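Local structure of putative iron-uptake ABC transport system,periplasmic iron-binding protein (Campylobacter jejuni, 3E13) at residues Leu171-Lys176 with Ala188-Phe193; Asp181-Val186 with Val213-Ser218. The protein binds a ferric ion and, as a periplasmic solute-binding protein, probably delivers it to an ABC transporter for iron uptake. All coordinates share one frame; numbering follows the deposited sequence.

Interaction 1: Leu171-Lys176 with Ala188-Phe193; sequences LATNPK and AGEAKF
Thr173 and Glu190 meet through a methyl group and a carboxylate. CG2 of Thr173 lies 3.5 Å from OE2 of Glu190 and nearly as close to its CD, a van der Waals contact in which the two side chains cross at about a right angle. Glu190 reaches this place because CG stands anti to its backbone N (chi1 176°) and the chain runs on extended, carrying the acid across to the other loop. Beside this pair CA of Ala172 and CA of Ala191 come within 6.0 Å, a spacing that small methyls fit: CB of Ala172 is 4.0 Å from CB of Ala191 and 3.6 Å from the carbonyl O of Glu190. No hydrogen bond joins the two segments. Farther off, NZ of Lys176 lies 6.4 Å from OE1 of Glu190, too far for a salt bridge, though opposite charges may attract weakly. Gly189, whose positive phi comes easily to glycine, forms the Schellman motif after helix 179-188. A backbone hydrogen bond with Ile134 positions Ala172, and Val135 of strand 134-135 is a shared neighbour of both alanine methyls. The contact joins the loop after helix 157-170 to the one leading from helix 179-188 into strand 193-197.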
# COMPACT_ATOMS: atom_id res chain seq x y z
N LEU A 171 12.42 17.97 2.44
CA LEU A 171 11.97 17.68 1.10
C LEU A 171 12.71 18.51 0.07
O LEU A 171 12.87 19.72 0.23
CB LEU A 171 10.48 17.90 0.96
CG LEU A 171 9.57 17.05 1.84
CD1 LEU A 171 8.20 17.42 1.57
CD2 LEU A 171 9.84 15.57 1.55
N ALA A 172 13.18 17.86 -0.98
CA ALA A 172 13.80 18.58 -2.10
C ALA A 172 12.79 19.49 -2.80
O ALA A 172 13.18 20.53 -3.32
CB ALA A 172 14.40 17.61 -3.09
N THR A 173 11.54 19.05 -2.87
CA THR A 173 10.42 19.76 -3.49
C THR A 173 9.17 19.49 -2.70
O THR A 173 9.06 18.48 -2.03
CB THR A 173 10.17 19.30 -4.98
OG1 THR A 173 9.68 17.94 -5.01
CG2 THR A 173 11.44 19.30 -5.82
N ASN A 174 8.18 20.38 -2.78
CA ASN A 174 6.84 20.03 -2.39
C ASN A 174 6.48 18.71 -3.01
O ASN A 174 6.91 18.39 -4.13
CB ASN A 174 5.79 21.07 -2.83
CG ASN A 174 6.01 22.44 -2.21
OD1 ASN A 174 6.43 22.58 -1.07
ND2 ASN A 174 5.65 23.48 -2.98
N PRO A 175 5.68 17.92 -2.31
CA PRO A 175 5.19 16.67 -2.91
C PRO A 175 4.54 16.89 -4.26
O PRO A 175 3.68 17.75 -4.45
CB PRO A 175 4.22 16.16 -1.87
CG PRO A 175 4.72 16.74 -0.60
CD PRO A 175 5.18 18.11 -0.94
N LYS A 176 5.01 16.12 -5.23
CA LYS A 176 4.56 16.23 -6.60
C LYS A 176 4.25 14.84 -7.08
O LYS A 176 5.18 14.05 -7.29
CB LYS A 176 5.63 16.91 -7.43
CG LYS A 176 5.20 17.28 -8.83
CD LYS A 176 6.31 17.97 -9.62
CE LYS A 176 5.86 18.28 -11.05
NZ LYS A 176 6.84 19.06 -11.86
N ALA A 188 16.42 11.43 -12.11
CA ALA A 188 16.78 12.69 -12.76
C ALA A 188 17.82 13.47 -11.96
O ALA A 188 18.33 14.48 -12.43
CB ALA A 188 15.52 13.52 -12.92
N GLY A 189 18.12 13.00 -10.75
CA GLY A 189 19.09 13.64 -9.86
C GLY A 189 18.54 14.87 -9.13
O GLY A 189 19.32 15.74 -8.69
N GLU A 190 17.22 14.97 -9.02
CA GLU A 190 16.59 16.08 -8.31
C GLU A 190 16.55 15.84 -6.79
O GLU A 190 16.32 16.75 -5.99
CB GLU A 190 15.15 16.38 -8.84
CG GLU A 190 14.47 17.49 -8.02
CD GLU A 190 13.28 18.20 -8.68
OE1 GLU A 190 12.31 17.50 -9.02
OE2 GLU A 190 13.31 19.49 -8.77
N ALA A 191 16.79 14.60 -6.38
CA ALA A 191 16.81 14.23 -4.98
C ALA A 191 17.61 12.95 -4.88
O ALA A 191 17.72 12.20 -5.87
CB ALA A 191 15.38 13.98 -4.49
N LYS A 192 18.19 12.69 -3.73
CA LYS A 192 18.95 11.47 -3.55
C LYS A 192 18.15 10.26 -3.08
O LYS A 192 18.51 9.13 -3.41
CB LYS A 192 20.06 11.68 -2.56
CG LYS A 192 21.13 12.72 -3.04
CD LYS A 192 22.22 12.85 -1.99
CE LYS A 192 23.01 14.14 -2.09
NZ LYS A 192 24.11 14.01 -3.04
N PHE A 193 17.06 10.48 -2.36
CA PHE A 193 16.32 9.39 -1.73
C PHE A 193 14.84 9.64 -1.91
O PHE A 193 14.37 10.75 -1.67
CB PHE A 193 16.62 9.30 -0.23
CG PHE A 193 18.08 9.03 0.09
CD1 PHE A 193 18.61 7.79 -0.07
CD2 PHE A 193 18.89 10.04 0.59
CE1 PHE A 193 19.94 7.55 0.24
CE2 PHE A 193 20.21 9.81 0.92
CZ PHE A 193 20.75 8.56 0.72

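Interaction 2: Asp181-Val186 with Val213-Ser218; sequences DQARQV and VEVGNS
Val215 faces Ala183 and Arg184, and its two branches divide the work. From CB, which points at helix 179-188, CG1 extends anti to the backbone N (chi1 172°) and comes down on the backbone of the opposite helix, 3.7 Å from the carbonyl O of Ala183 and close to N of Arg184. The same methyl lies 3.9 Å from CB of Ala183. The other methyl, CG2, lies beside the backbone N of Val215 and meets CG of Arg184 at 4.1 Å. Beta-branching thus lets one methyl rest on the peptide joining Ala183 to Arg184 and the other on the stem of Arg184, while the small methyl of Ala183 lets the helices approach, with CA of Arg184 and CA of Val215 5.8 Å apart. Arg184 gives only the root of its side chain; beyond CG the chain runs extended, taking its charged end away from the apolar contact. The carbonyl of Val215 is occupied within its own segment. Ser218 OG donates to Val215 O at 2.8 Å, in the carbonyl plane and on a lone pair, and Ser218 N bonds to the same oxygen, an arrangement that suits serine near the C-terminal part of helix 210-217, before strand 219-222. Val215 also touches Phe187. This is close helix-helix packing in a periplasmic binding protein lobe, with the side chain of Ala183 about 6 Å from that of the iron ligand Tyr200.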
# COMPACT_ATOMS: atom_id res chain seq x y z
N ASP A 181 6.50 9.17 -9.51
CA ASP A 181 7.04 10.51 -9.71
C ASP A 181 8.24 10.81 -8.81
O ASP A 181 9.26 11.37 -9.27
CB ASP A 181 5.90 11.53 -9.57
CG ASP A 181 4.74 11.21 -10.48
OD1 ASP A 181 4.96 11.19 -11.69
OD2 ASP A 181 3.57 10.94 -10.07
N GLN A 182 8.19 10.41 -7.54
CA GLN A 182 9.31 10.52 -6.65
C GLN A 182 10.47 9.70 -7.22
O GLN A 182 11.60 10.15 -7.20
CB GLN A 182 8.96 10.03 -5.24
CG GLN A 182 8.24 11.13 -4.40
CD GLN A 182 6.75 11.13 -4.59
OE1 GLN A 182 6.08 12.16 -4.95
NE2 GLN A 182 6.18 10.01 -4.36
N ALA A 183 10.17 8.52 -7.77
CA ALA A 183 11.23 7.70 -8.36
C ALA A 183 11.92 8.43 -9.53
O ALA A 183 13.14 8.34 -9.71
CB ALA A 183 10.65 6.38 -8.87
N ARG A 184 11.12 9.09 -10.34
CA ARG A 184 11.68 9.84 -11.47
C ARG A 184 12.58 10.95 -10.94
O ARG A 184 13.64 11.22 -11.54
CB ARG A 184 10.59 10.44 -12.36
CG ARG A 184 11.10 11.03 -13.71
CD ARG A 184 10.05 11.99 -14.34
NE ARG A 184 10.50 12.65 -15.58
CZ ARG A 184 9.99 13.81 -16.08
NH1 ARG A 184 8.99 14.47 -15.46
NH2 ARG A 184 10.50 14.33 -17.20
N GLN A 185 12.19 11.61 -9.86
CA GLN A 185 13.04 12.63 -9.28
C GLN A 185 14.40 12.08 -8.88
O GLN A 185 15.41 12.73 -9.09
CB GLN A 185 12.38 13.30 -8.09
CG GLN A 185 11.23 14.19 -8.46
CD GLN A 185 10.58 14.87 -7.25
OE1 GLN A 185 10.74 16.11 -7.02
NE2 GLN A 185 9.82 14.11 -6.49
N VAL A 186 14.46 10.85 -8.40
CA VAL A 186 15.74 10.19 -8.10
C VAL A 186 16.55 9.81 -9.34
O VAL A 186 17.76 10.06 -9.41
CB VAL A 186 15.47 8.95 -7.18
CG1 VAL A 186 16.75 8.06 -7.01
CG2 VAL A 186 15.00 9.43 -5.88
N VAL A 213 11.01 2.35 -17.87
CA VAL A 213 12.11 1.34 -17.73
C VAL A 213 13.42 2.01 -17.35
O VAL A 213 14.13 1.54 -16.44
CB VAL A 213 12.24 0.48 -18.97
CG1 VAL A 213 13.39 -0.51 -18.81
CG2 VAL A 213 10.92 -0.31 -19.24
N GLU A 214 13.72 3.14 -17.97
CA GLU A 214 14.92 3.90 -17.63
C GLU A 214 14.91 4.30 -16.14
O GLU A 214 15.92 4.17 -15.41
CB GLU A 214 15.00 5.16 -18.49
CG GLU A 214 15.27 4.87 -19.93
CD GLU A 214 15.52 6.17 -20.72
OE1 GLU A 214 15.86 6.03 -21.93
OE2 GLU A 214 15.36 7.29 -20.15
N VAL A 215 13.77 4.83 -15.70
CA VAL A 215 13.63 5.21 -14.29
C VAL A 215 13.81 4.02 -13.39
O VAL A 215 14.62 4.05 -12.46
CB VAL A 215 12.27 5.87 -13.97
CG1 VAL A 215 12.07 6.09 -12.45
CG2 VAL A 215 12.16 7.19 -14.72
N GLY A 216 13.06 2.95 -13.63
CA GLY A 216 13.09 1.81 -12.73
C GLY A 216 14.46 1.18 -12.66
O GLY A 216 14.91 0.74 -11.58
N ASN A 217 15.16 1.22 -13.77
CA ASN A 217 16.48 0.56 -13.85
C ASN A 217 17.56 1.31 -13.04
O ASN A 217 18.58 0.69 -12.66
CB ASN A 217 16.96 0.38 -15.29
CG ASN A 217 16.33 -0.83 -16.01
OD1 ASN A 217 15.63 -1.63 -15.40
ND2 ASN A 217 16.56 -0.93 -17.34
N SER A 218 17.32 2.58 -12.72
CA SER A 218 18.23 3.38 -11.95
C SER A 218 18.11 3.20 -10.44
O SER A 218 18.92 3.72 -9.71
CB SER A 218 18.04 4.85 -12.32
OG SER A 218 16.89 5.42 -11.68

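Following the chain, 171-176 comes first, after helix 157-170, and 181-186 follows on helix 179-188. Interaction 1 then closes its loop at 188-193, spanning most of that helix, and interaction 2 closes a longer one at 213-218, after strand 193-197 and helix 198-205. Because the segments alternate, the two loops cross, and helix 179-188 belongs to both. Their centres are 11 Å apart and they touch directly: Glu190 N lies 2.9 Å from Gln185 O, a probable hydrogen bond at the end of the shared helix. Interaction 2 ties this helix to helix 210-217, while interaction 1 joins the loops that flank it.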